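Local coordinates for protein translation initiation factor 6 (Methanocaldococcus jannaschii, PDB 1G61) that binds to the 50S ribosomal subunit and prevents it from joining the 30S subunit to form the 70S initiation complex, at residues Asp82-Lys85 / Asn86-Glu90; Ser63-Lys67 / Tyr68-Leu72; Leu27-Ile30 / Phe31-Lys34; Ile100-Asn104 / Thr105-Asn109; Asn38-Ser41 / Glu42-Thr46. All blocks are in the same frame, centred on the assembly; numbering follows the deposited sequence.

Interaction 1 of 5, residues Asp82-Lys85 / Asn86-Glu90; sequences DRIK and NFLKE
The carbonyl oxygen of Arg-83 takes two donors. One is the backbone N of Phe-87, 3.0 Å from Arg-83 O. The other is a water, 2.8 Å from Arg-83 O. The same water donates its other hydrogen to Asn-86 OD1 at 3.0 Å, so it links the helix backbone to a side chain three residues on. Asn-86 carries CG opposite its own N (chi1 175°), and this torsion brings OD1 to the water. Three more i to i+4 bonds run alongside: Asn-86 N to Asp-82 O, Leu-88 N to Ile-84 O, and Lys-89 N to Lys-85 O. Residues 82-90 are thus the last turns of helix 78-90. This helix is the crossover of a beta-alpha-beta unit with strands 69-73 and 96-100. Its inner side is apolar. Methyl CG2 of Ile-84 meets CD1 of Leu-88 at 4.2 Å, one turn later. Leu-88 CG also lies 3.4 Å from Ile-84 O. That carbonyl oxygen sits at the edge of the Phe-87 ring, close to the ring plane. Outside the segments, Ile-84 rests on Leu-70 and Leu-72, Leu-88 on Val-97, and Phe-87 on Leu-49. The opposite side of the helix, with Asp-82, Asn-86 and Lys-89, is exposed. Arg-83 is extended through chi3, and its NE donates to the backbone O of Gln-50, at the end of strand 47-50.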
# COMPACT_ATOMS: atom_id res chain seq x y z
N ASP A 82 -5.69 -16.84 -10.90
CA ASP A 82 -5.13 -17.19 -12.18
C ASP A 82 -4.65 -15.94 -12.95
O ASP A 82 -3.53 -15.95 -13.53
CB ASP A 82 -6.12 -17.96 -13.06
CG ASP A 82 -6.38 -19.36 -12.59
OD1 ASP A 82 -7.28 -20.01 -13.17
OD2 ASP A 82 -5.72 -19.86 -11.66
N ARG A 83 -5.45 -14.90 -13.00
CA ARG A 83 -5.17 -13.65 -13.68
C ARG A 83 -3.90 -13.03 -13.09
O ARG A 83 -3.00 -12.56 -13.82
CB ARG A 83 -6.32 -12.65 -13.57
CG ARG A 83 -6.03 -11.29 -14.20
CD ARG A 83 -7.29 -10.45 -14.33
NE ARG A 83 -6.99 -9.16 -14.92
CZ ARG A 83 -6.66 -8.93 -16.21
NH1 ARG A 83 -6.61 -9.91 -17.10
NH2 ARG A 83 -6.38 -7.68 -16.58
N ILE A 84 -3.84 -12.99 -11.77
CA ILE A 84 -2.66 -12.39 -11.11
C ILE A 84 -1.41 -13.21 -11.36
O ILE A 84 -0.37 -12.64 -11.73
CB ILE A 84 -2.94 -12.26 -9.60
CG1 ILE A 84 -4.03 -11.23 -9.32
CG2 ILE A 84 -1.66 -11.92 -8.83
CD1 ILE A 84 -4.61 -11.28 -7.92
N LYS A 85 -1.46 -14.52 -11.22
CA LYS A 85 -0.26 -15.33 -11.45
C LYS A 85 0.15 -15.24 -12.91
O LYS A 85 1.37 -15.24 -13.20
CB LYS A 85 -0.52 -16.78 -11.00
CG LYS A 85 -0.67 -16.88 -9.47
CD LYS A 85 -0.76 -18.33 -9.02
CE LYS A 85 -0.63 -18.29 -7.48
NZ LYS A 85 -0.58 -19.66 -6.95
N ASN A 86 -0.80 -15.17 -13.84
CA ASN A 86 -0.43 -15.06 -15.26
C ASN A 86 0.30 -13.74 -15.51
O ASN A 86 1.32 -13.72 -16.23
CB ASN A 86 -1.69 -15.20 -16.14
CG ASN A 86 -1.32 -14.97 -17.59
OD1 ASN A 86 -1.59 -13.88 -18.13
ND2 ASN A 86 -0.74 -15.97 -18.18
N PHE A 87 -0.18 -12.65 -14.94
CA PHE A 87 0.49 -11.35 -15.07
C PHE A 87 1.90 -11.41 -14.52
O PHE A 87 2.86 -10.91 -15.12
CB PHE A 87 -0.37 -10.33 -14.29
CG PHE A 87 0.36 -9.02 -13.97
CD1 PHE A 87 0.52 -8.05 -14.94
CD2 PHE A 87 0.89 -8.76 -12.73
CE1 PHE A 87 1.18 -6.86 -14.65
CE2 PHE A 87 1.54 -7.58 -12.39
CZ PHE A 87 1.70 -6.61 -13.37
N LEU A 88 2.07 -12.04 -13.35
CA LEU A 88 3.43 -12.15 -12.78
C LEU A 88 4.30 -12.97 -13.72
O LEU A 88 5.47 -12.59 -13.99
CB LEU A 88 3.35 -12.76 -11.38
CG LEU A 88 2.65 -11.87 -10.34
CD1 LEU A 88 2.53 -12.61 -9.00
CD2 LEU A 88 3.31 -10.52 -10.12
N LYS A 89 3.81 -14.09 -14.24
CA LYS A 89 4.62 -14.95 -15.11
C LYS A 89 5.02 -14.18 -16.36
O LYS A 89 6.17 -14.24 -16.84
CB LYS A 89 3.87 -16.26 -15.40
CG LYS A 89 4.66 -17.24 -16.27
CD LYS A 89 3.87 -18.52 -16.49
CE LYS A 89 4.80 -19.68 -16.81
NZ LYS A 89 5.07 -19.87 -18.27
N GLU A 90 4.07 -13.48 -16.98
CA GLU A 90 4.32 -12.70 -18.20
C GLU A 90 5.42 -11.66 -18.02
O GLU A 90 6.11 -11.29 -18.98
CB GLU A 90 3.03 -12.01 -18.70
CG GLU A 90 2.03 -13.00 -19.29
CD GLU A 90 2.40 -13.31 -20.74
OE1 GLU A 90 2.56 -12.37 -21.56
OE2 GLU A 90 2.55 -14.52 -21.09
O HOH W 1 -3.21 -11.99 -16.54

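Interaction 2 of 5, residues Ser63-Lys67 / Tyr68-Leu72; sequences SVANK and YGLLL
The phenol ring of Tyr-68 has the lysine before it over one face. Lys-67 CE lies 3.8 Å from the centroid of the Tyr-68 ring, 29° off the normal, a CH-pi contact. Lys-67 bends at chi3 (84°), which brings CE over the ring and lets NZ donate to Tyr-68 OH at 3.0 Å. At the ring edge, near its plane, lies Asn-66 ND2, which itself donates to Leu-135 O and Asn-114 O. The other end of this amide holds the turn. Asn-66 OD1 accepts from Tyr-68 N at 2.8 Å, well above the carbonyl plane, and from Gly-69 N at 2.9 Å, nearly in line with the C=O bond. The first of these bonds closes an Asx turn. Asn-66 N in turn donates to Gly-69 O. Further along, Leu-71 N bonds to Val-64 O at 2.8 Å, and the return bond, Val-64 N to Leu-71 O, is weak. Leu-71 O also takes the hydroxyl of Ser-63, with OG at 2.8 Å. Val-64 and Leu-71 lie side by side on the face that meets Ile-111. Ala-65 CB touches Leu-70 CD1 at 3.7 Å on the other face, where Leu-70 packs on helix 78-90. The whole is a tight antiparallel beta hairpin of strands 64-65 and 69-73, its bend fixed by an Asx turn.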
# COMPACT_ATOMS: atom_id res chain seq x y z
N SER A 63 -5.42 -6.36 -0.25
CA SER A 63 -4.17 -7.05 -0.59
C SER A 63 -2.99 -6.19 -0.22
O SER A 63 -3.14 -4.98 -0.01
CB SER A 63 -4.22 -7.35 -2.10
OG SER A 63 -2.99 -7.94 -2.46
N VAL A 64 -1.81 -6.82 -0.16
CA VAL A 64 -0.52 -6.25 0.20
C VAL A 64 0.55 -6.84 -0.68
O VAL A 64 0.46 -8.03 -0.99
CB VAL A 64 -0.23 -6.71 1.66
CG1 VAL A 64 1.15 -6.44 2.08
CG2 VAL A 64 -1.24 -6.06 2.60
N ALA A 65 1.57 -6.06 -1.04
CA ALA A 65 2.67 -6.65 -1.78
C ALA A 65 3.96 -5.90 -1.54
O ALA A 65 3.94 -4.72 -1.16
CB ALA A 65 2.40 -6.68 -3.29
N ASN A 66 5.05 -6.62 -1.75
CA ASN A 66 6.36 -5.94 -1.76
C ASN A 66 7.18 -6.64 -2.85
O ASN A 66 6.61 -7.32 -3.73
CB ASN A 66 7.00 -5.90 -0.39
CG ASN A 66 7.53 -7.22 0.13
OD1 ASN A 66 7.34 -8.26 -0.54
ND2 ASN A 66 8.21 -7.18 1.29
N LYS A 67 8.51 -6.46 -2.84
CA LYS A 67 9.32 -7.09 -3.92
C LYS A 67 9.26 -8.61 -3.84
O LYS A 67 9.47 -9.29 -4.87
CB LYS A 67 10.77 -6.68 -3.78
CG LYS A 67 11.64 -7.05 -4.99
CD LYS A 67 13.16 -6.76 -4.72
CE LYS A 67 13.78 -7.92 -3.98
NZ LYS A 67 15.21 -7.66 -3.59
N TYR A 68 9.03 -9.15 -2.65
CA TYR A 68 9.15 -10.59 -2.38
C TYR A 68 7.83 -11.34 -2.38
O TYR A 68 7.85 -12.54 -2.71
CB TYR A 68 9.82 -10.79 -1.02
CG TYR A 68 11.25 -10.27 -0.98
CD1 TYR A 68 11.60 -9.12 -0.27
CD2 TYR A 68 12.27 -10.94 -1.65
CE1 TYR A 68 12.89 -8.63 -0.20
CE2 TYR A 68 13.56 -10.46 -1.61
CZ TYR A 68 13.88 -9.31 -0.90
OH TYR A 68 15.19 -8.90 -0.89
N GLY A 69 6.73 -10.68 -2.00
CA GLY A 69 5.52 -11.44 -1.77
C GLY A 69 4.29 -10.65 -2.12
O GLY A 69 4.30 -9.40 -2.21
N LEU A 70 3.19 -11.36 -2.29
CA LEU A 70 1.86 -10.78 -2.53
C LEU A 70 0.90 -11.52 -1.63
O LEU A 70 0.79 -12.76 -1.75
CB LEU A 70 1.46 -10.95 -4.01
CG LEU A 70 -0.03 -10.58 -4.34
CD1 LEU A 70 -0.30 -9.13 -4.10
CD2 LEU A 70 -0.34 -11.02 -5.76
N LEU A 71 0.21 -10.78 -0.78
CA LEU A 71 -0.75 -11.40 0.17
C LEU A 71 -2.18 -11.17 -0.33
O LEU A 71 -2.55 -10.03 -0.65
CB LEU A 71 -0.62 -10.79 1.56
CG LEU A 71 0.77 -10.72 2.15
CD1 LEU A 71 0.72 -10.13 3.56
CD2 LEU A 71 1.40 -12.10 2.20
N LEU A 72 -2.97 -12.23 -0.34
CA LEU A 72 -4.35 -12.15 -0.82
C LEU A 72 -5.25 -12.70 0.28
O LEU A 72 -4.86 -13.61 1.01
CB LEU A 72 -4.47 -12.97 -2.09
CG LEU A 72 -3.70 -12.41 -3.28
CD1 LEU A 72 -3.60 -13.46 -4.39
CD2 LEU A 72 -4.36 -11.14 -3.80

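Interaction 3 of 5, residues Leu27-Ile30 / Phe31-Lys34; sequences LLPI and FLDK
Pro-29 and Phe-31 meet ring to ring. Pro-29 CB stands 3.8 Å from the centroid of the Phe-31 ring and 18° off its normal, a CH-pi contact over one face. It is offset toward the rim, and the nearest ring atom is CE2, 3.6 Å from Pro-29 CB. Pro-29 CG reaches the same end of the ring, 3.8 Å from Phe-31 CZ. The phenylalanine gets there by placing CG between its own N and carbonyl carbon (chi1 58°), which folds the ring back along the turn. On another side of the proline, Pro-29 CG touches Leu-32 CG at 4.2 Å. Leu-28 CD2 meets Leu-32 CD1 at the same distance, so Leu-28 and Pro-29, the first residue of the turn, both pack against Leu-32, the last. An alanine in place of Phe-31 lacks the ring, which is likely to leave Pro-29 CB and CG without their cover and open a gap over the proline. The frame behind these contacts is a type I beta turn from Pro-29 to Leu-32. Its closing bond, Leu-32 N to Pro-29 O, is weak at 3.3 Å but fairly straight. Next comes Asp-33, the N-cap of the following helix, whose OD2 accepts from Asp-36 N. The turn therefore joins strand 25-28 directly to helix 34-44. Leu-18 of helix 15-18 touches both Pro-29 and Phe-31. Leu-32 packs on Gln-50 and Leu-28 on Cys-48, both in strand 47-50, the parallel neighbour of strand 25-28.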
# COMPACT_ATOMS: atom_id res chain seq x y z
N LEU A 27 -1.35 -2.70 -8.71
CA LEU A 27 -2.65 -3.33 -8.92
C LEU A 27 -3.71 -2.25 -8.87
O LEU A 27 -3.69 -1.44 -7.93
CB LEU A 27 -2.94 -4.42 -7.88
CG LEU A 27 -1.87 -5.52 -7.69
CD1 LEU A 27 -2.47 -6.66 -6.88
CD2 LEU A 27 -1.34 -6.10 -8.96
N LEU A 28 -4.60 -2.26 -9.87
CA LEU A 28 -5.55 -1.18 -10.07
C LEU A 28 -6.95 -1.72 -10.31
O LEU A 28 -7.12 -2.87 -10.73
CB LEU A 28 -5.16 -0.33 -11.31
CG LEU A 28 -3.84 0.44 -11.20
CD1 LEU A 28 -3.41 0.99 -12.54
CD2 LEU A 28 -3.98 1.55 -10.15
N PRO A 29 -7.98 -0.93 -10.07
CA PRO A 29 -9.36 -1.41 -10.33
C PRO A 29 -9.65 -1.58 -11.81
O PRO A 29 -9.11 -0.83 -12.62
CB PRO A 29 -10.24 -0.31 -9.74
CG PRO A 29 -9.37 0.80 -9.39
CD PRO A 29 -7.95 0.43 -9.54
N ILE A 30 -10.53 -2.56 -12.12
CA ILE A 30 -10.83 -2.80 -13.54
C ILE A 30 -11.59 -1.65 -14.18
O ILE A 30 -11.59 -1.57 -15.42
CB ILE A 30 -11.67 -4.10 -13.74
CG1 ILE A 30 -13.04 -4.09 -13.02
CG2 ILE A 30 -10.82 -5.30 -13.33
CD1 ILE A 30 -13.85 -5.34 -13.41
N PHE A 31 -12.19 -0.76 -13.39
CA PHE A 31 -13.01 0.29 -14.03
C PHE A 31 -12.15 1.42 -14.56
O PHE A 31 -12.66 2.28 -15.27
CB PHE A 31 -14.07 0.82 -13.04
CG PHE A 31 -13.60 1.39 -11.72
CD1 PHE A 31 -12.97 2.61 -11.63
CD2 PHE A 31 -13.85 0.68 -10.54
CE1 PHE A 31 -12.55 3.13 -10.39
CE2 PHE A 31 -13.48 1.17 -9.31
CZ PHE A 31 -12.85 2.40 -9.26
N LEU A 32 -10.86 1.50 -14.21
CA LEU A 32 -10.06 2.61 -14.74
C LEU A 32 -9.89 2.53 -16.25
O LEU A 32 -9.78 1.40 -16.78
CB LEU A 32 -8.67 2.56 -14.12
CG LEU A 32 -8.49 3.17 -12.74
CD1 LEU A 32 -6.96 3.34 -12.51
CD2 LEU A 32 -9.24 4.46 -12.54
N ASP A 33 -9.89 3.69 -16.92
CA ASP A 33 -9.59 3.67 -18.36
C ASP A 33 -8.09 3.63 -18.65
O ASP A 33 -7.24 3.76 -17.75
CB ASP A 33 -10.25 4.85 -19.07
CG ASP A 33 -9.70 6.21 -18.75
OD1 ASP A 33 -10.44 7.21 -18.93
OD2 ASP A 33 -8.53 6.37 -18.33
N LYS A 34 -7.74 3.45 -19.94
CA LYS A 34 -6.35 3.24 -20.30
C LYS A 34 -5.58 4.52 -20.05
O LYS A 34 -4.42 4.46 -19.64
CB LYS A 34 -6.18 2.73 -21.73
CG LYS A 34 -5.16 1.58 -21.74
CD LYS A 34 -5.77 0.37 -21.02
CE LYS A 34 -6.45 -0.57 -22.00
NZ LYS A 34 -7.90 -0.79 -21.71

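Interaction 4 of 5, residues Ile100-Asn104 / Thr105-Asn109; sequences IKSKN and TALGN
From Asn-104 to Leu-107 the backbone bends twice, first through an Asx turn and then through an inverse gamma turn centred on Ala-106, whose bond from Leu-107 N to Thr-105 O is weak. The Asx turn is made by the amide of Asn-104. Its OD1 accepts from Ala-106 N at 3.1 Å, with the N-H nearly straight at 165° and the donor tilted 29° from the carbonyl plane. With CG opposite the backbone N (chi1 -168°), OD1 can reach the N of the residue two further on. Asn-104 ND2 has its own partner in Glu-123 OE1, which fixes the rotation of the amide. A leucine at Asn-104 would probably cost Ala-106 N its acceptor and Glu-123 OE1 this donor, and let the turn shift. Ser-102 OG donates to Asn-104 O at 2.8 Å, from above the carbonyl plane. The same hydroxyl oxygen lies 3.4 Å from Leu-107 CD2. A water bridges the outer side, donating to Lys-103 O at 3.1 Å and accepting from Thr-105 N at 3.0 Å. On the inner side, Leu-107 crosses Ile-100. Leu-107 CD2 touches Ile-100 CG2 at 3.9 Å, and Leu-107 CD1 touches Ile-100 CB. Both residues also pack on Leu-71. Ile-131 adds to the cover of Ile-100. The arrangement is a compact loop between strand 96-100 and helix 107-110, with Ala-106 at the N-cap position and an Asx turn leading into it.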
# COMPACT_ATOMS: atom_id res chain seq x y z
N ILE A 100 -3.68 -15.33 2.96
CA ILE A 100 -3.75 -15.16 4.41
C ILE A 100 -5.21 -15.41 4.79
O ILE A 100 -6.10 -14.62 4.43
CB ILE A 100 -3.31 -13.75 4.81
CG1 ILE A 100 -1.84 -13.46 4.44
CG2 ILE A 100 -3.59 -13.53 6.29
CD1 ILE A 100 -0.82 -14.35 5.14
N LYS A 101 -5.43 -16.55 5.47
CA LYS A 101 -6.79 -16.99 5.69
C LYS A 101 -7.42 -16.41 6.93
O LYS A 101 -8.10 -17.06 7.74
CB LYS A 101 -6.80 -18.53 5.78
CG LYS A 101 -6.36 -19.16 4.47
CD LYS A 101 -6.30 -20.68 4.53
CE LYS A 101 -5.70 -21.29 3.28
NZ LYS A 101 -5.54 -22.78 3.39
N SER A 102 -7.25 -15.12 7.13
CA SER A 102 -7.85 -14.43 8.26
C SER A 102 -9.34 -14.17 8.08
O SER A 102 -9.82 -13.98 6.95
CB SER A 102 -7.07 -13.10 8.44
OG SER A 102 -6.97 -12.39 7.17
N LYS A 103 -10.08 -14.12 9.21
CA LYS A 103 -11.49 -13.77 9.12
C LYS A 103 -11.68 -12.33 8.66
O LYS A 103 -12.66 -12.03 7.99
CB LYS A 103 -12.18 -14.02 10.46
CG LYS A 103 -12.40 -15.49 10.81
CD LYS A 103 -12.98 -15.70 12.19
CE LYS A 103 -13.30 -17.15 12.57
NZ LYS A 103 -14.54 -17.54 11.83
N ASN A 104 -10.74 -11.46 9.03
CA ASN A 104 -10.74 -10.08 8.54
C ASN A 104 -9.99 -10.08 7.21
O ASN A 104 -8.78 -10.28 7.20
CB ASN A 104 -10.09 -9.14 9.56
CG ASN A 104 -10.33 -7.68 9.21
OD1 ASN A 104 -10.56 -7.34 8.03
ND2 ASN A 104 -10.27 -6.78 10.19
N THR A 105 -10.71 -9.82 6.12
CA THR A 105 -10.12 -9.93 4.78
C THR A 105 -9.42 -8.65 4.31
O THR A 105 -8.86 -8.65 3.23
CB THR A 105 -11.19 -10.30 3.74
OG1 THR A 105 -12.22 -9.30 3.84
CG2 THR A 105 -11.76 -11.66 4.05
N ALA A 106 -9.44 -7.58 5.13
CA ALA A 106 -8.90 -6.27 4.70
C ALA A 106 -7.39 -6.19 4.91
O ALA A 106 -6.89 -5.35 5.68
CB ALA A 106 -9.64 -5.14 5.41
N LEU A 107 -6.66 -7.10 4.26
CA LEU A 107 -5.23 -7.22 4.52
C LEU A 107 -4.48 -5.90 4.30
O LEU A 107 -3.55 -5.59 5.07
CB LEU A 107 -4.59 -8.29 3.64
CG LEU A 107 -5.22 -9.68 3.72
CD1 LEU A 107 -4.46 -10.63 2.80
CD2 LEU A 107 -5.25 -10.21 5.17
N GLY A 108 -4.87 -5.17 3.26
CA GLY A 108 -4.20 -3.90 2.96
C GLY A 108 -4.43 -2.85 4.01
O GLY A 108 -3.63 -1.94 4.21
N ASN A 109 -5.57 -2.92 4.74
CA ASN A 109 -5.83 -2.01 5.85
C ASN A 109 -5.03 -2.43 7.09
O ASN A 109 -4.75 -1.58 7.94
CB ASN A 109 -7.31 -2.02 6.20
CG ASN A 109 -8.28 -1.41 5.22
OD1 ASN A 109 -9.49 -1.50 5.45
ND2 ASN A 109 -7.76 -0.80 4.17
O HOH W 2 -13.64 -9.35 6.70

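Interaction 5 of 5, residues Asn38-Ser41 / Glu42-Thr46; sequences NEVS and EVLET
Ser-41 and Thr-46 close the tight end of this contact. Ser-41 OG donates to Thr-46 O at 2.7 Å, almost in line with the carbonyl bond. The hydroxyl points away from its own N (chi1 180°), which carries it past the last turn to the returning chain. Ser-41 O is held as well, but less firmly. Glu-45 N donates weakly to Ser-41 O at 2.8 Å, a strongly bent bond with 120° at the hydrogen. Thr-46 N also donates weakly to Ser-41 O, at 3.3 Å. Glu-45 has positive phi here, and the chain turns out of the helix. Regular bonds precede it, such as Leu-44 N to Val-40 O at 2.9 Å. Val-40 CG1 and Leu-44 CD1 meet at 3.8 Å, the two side chains lying side by side and pointing the same way. This is the closing end of helix 34-44, the crossover of a beta-alpha-beta unit between strands 25-28 and 47-50. Val-40 and Leu-44 both lean on Thr-26 in the first of these strands. Thr-46 OG1 shares a hydrogen bond with Thr-26 OG1, so the exit of the helix is tied to the same strand. The far side of the helix is looser and open to solvent. There Glu-42 is fully extended, and a water links two residues, donating to Glu-39 O at 2.9 Å and to Glu-42 OE2 at 3.2 Å. Glu-39 turns elsewhere, its OE1 in a salt bridge with Lys-7 NZ. Asn-38 and Glu-45 are exposed too.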
# COMPACT_ATOMS: atom_id res chain seq x y z
N ASN A 38 -2.18 4.43 -17.81
CA ASN A 38 -0.88 4.86 -18.30
C ASN A 38 -0.27 5.96 -17.42
O ASN A 38 0.96 5.93 -17.22
CB ASN A 38 -0.97 5.34 -19.74
CG ASN A 38 -1.31 4.24 -20.74
OD1 ASN A 38 -1.06 3.03 -20.54
ND2 ASN A 38 -1.92 4.69 -21.85
N GLU A 39 -1.08 6.87 -16.91
CA GLU A 39 -0.57 7.95 -16.06
C GLU A 39 0.01 7.36 -14.79
O GLU A 39 1.10 7.76 -14.32
CB GLU A 39 -1.61 9.00 -15.67
CG GLU A 39 -2.04 9.96 -16.77
CD GLU A 39 -3.41 10.56 -16.58
OE1 GLU A 39 -3.82 10.81 -15.42
OE2 GLU A 39 -4.12 10.82 -17.60
N VAL A 40 -0.65 6.38 -14.17
CA VAL A 40 -0.13 5.73 -12.98
C VAL A 40 1.16 4.96 -13.27
O VAL A 40 2.19 5.08 -12.58
CB VAL A 40 -1.25 4.82 -12.40
CG1 VAL A 40 -0.66 3.97 -11.29
CG2 VAL A 40 -2.42 5.70 -11.92
N SER A 41 1.18 4.21 -14.36
CA SER A 41 2.34 3.45 -14.76
C SER A 41 3.53 4.38 -14.96
O SER A 41 4.66 4.05 -14.58
CB SER A 41 2.03 2.66 -16.06
OG SER A 41 3.22 1.97 -16.37
N GLU A 42 3.33 5.53 -15.56
CA GLU A 42 4.43 6.44 -15.86
C GLU A 42 4.99 7.03 -14.59
O GLU A 42 6.19 7.19 -14.42
CB GLU A 42 3.92 7.57 -16.78
CG GLU A 42 4.89 8.64 -17.19
CD GLU A 42 4.28 9.70 -18.10
OE1 GLU A 42 4.98 10.31 -18.94
OE2 GLU A 42 3.05 9.92 -17.97
N VAL A 43 4.13 7.45 -13.65
CA VAL A 43 4.69 8.12 -12.48
C VAL A 43 5.30 7.13 -11.50
O VAL A 43 6.32 7.43 -10.87
CB VAL A 43 3.64 9.02 -11.82
CG1 VAL A 43 2.58 8.20 -11.14
CG2 VAL A 43 4.29 9.94 -10.80
N LEU A 44 4.74 5.93 -11.38
CA LEU A 44 5.32 4.94 -10.47
C LEU A 44 6.40 4.11 -11.13
O LEU A 44 7.16 3.41 -10.43
CB LEU A 44 4.20 4.02 -9.95
CG LEU A 44 3.13 4.76 -9.16
CD1 LEU A 44 2.11 3.73 -8.71
CD2 LEU A 44 3.73 5.53 -7.98
N GLU A 45 6.49 4.16 -12.46
CA GLU A 45 7.45 3.37 -13.29
C GLU A 45 7.23 1.89 -13.00
O GLU A 45 8.17 1.17 -12.70
CB GLU A 45 8.88 3.83 -12.97
CG GLU A 45 9.08 5.30 -13.27
CD GLU A 45 10.48 5.82 -13.05
OE1 GLU A 45 11.45 5.04 -13.23
OE2 GLU A 45 10.57 7.02 -12.69
N THR A 46 6.00 1.40 -13.11
CA THR A 46 5.66 0.03 -12.77
C THR A 46 4.90 -0.65 -13.92
O THR A 46 4.42 0.07 -14.81
CB THR A 46 4.72 -0.03 -11.55
OG1 THR A 46 3.66 0.88 -11.81
CG2 THR A 46 5.45 0.37 -10.28
O HOH W 3 1.99 10.45 -15.05

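How the interactions relate
Interactions 1, 2 and 4 form one connected group. Helix 78-90, in its 82-90 part, packs on the hairpin through Ile-84 CG2 and Leu-70 CD2, 3.5 Å apart. The hairpin meets interaction 4 where Leu-72 O lies 2.9 Å from Ile-100 N, a probable hydrogen bond, and Leu-107 CD1 covers the Leu-72 backbone. Interactions 3 and 5 form a second pair, with Leu-28 CD1 on Val-40 CG1. Interactions 2 and 3 come within about 4 Å at their nearest atoms without touching. The centres of interactions 4 and 5 are about 27 Å apart, on opposite sides of the chain's centre. In both groups a helix covers the strand that precedes it.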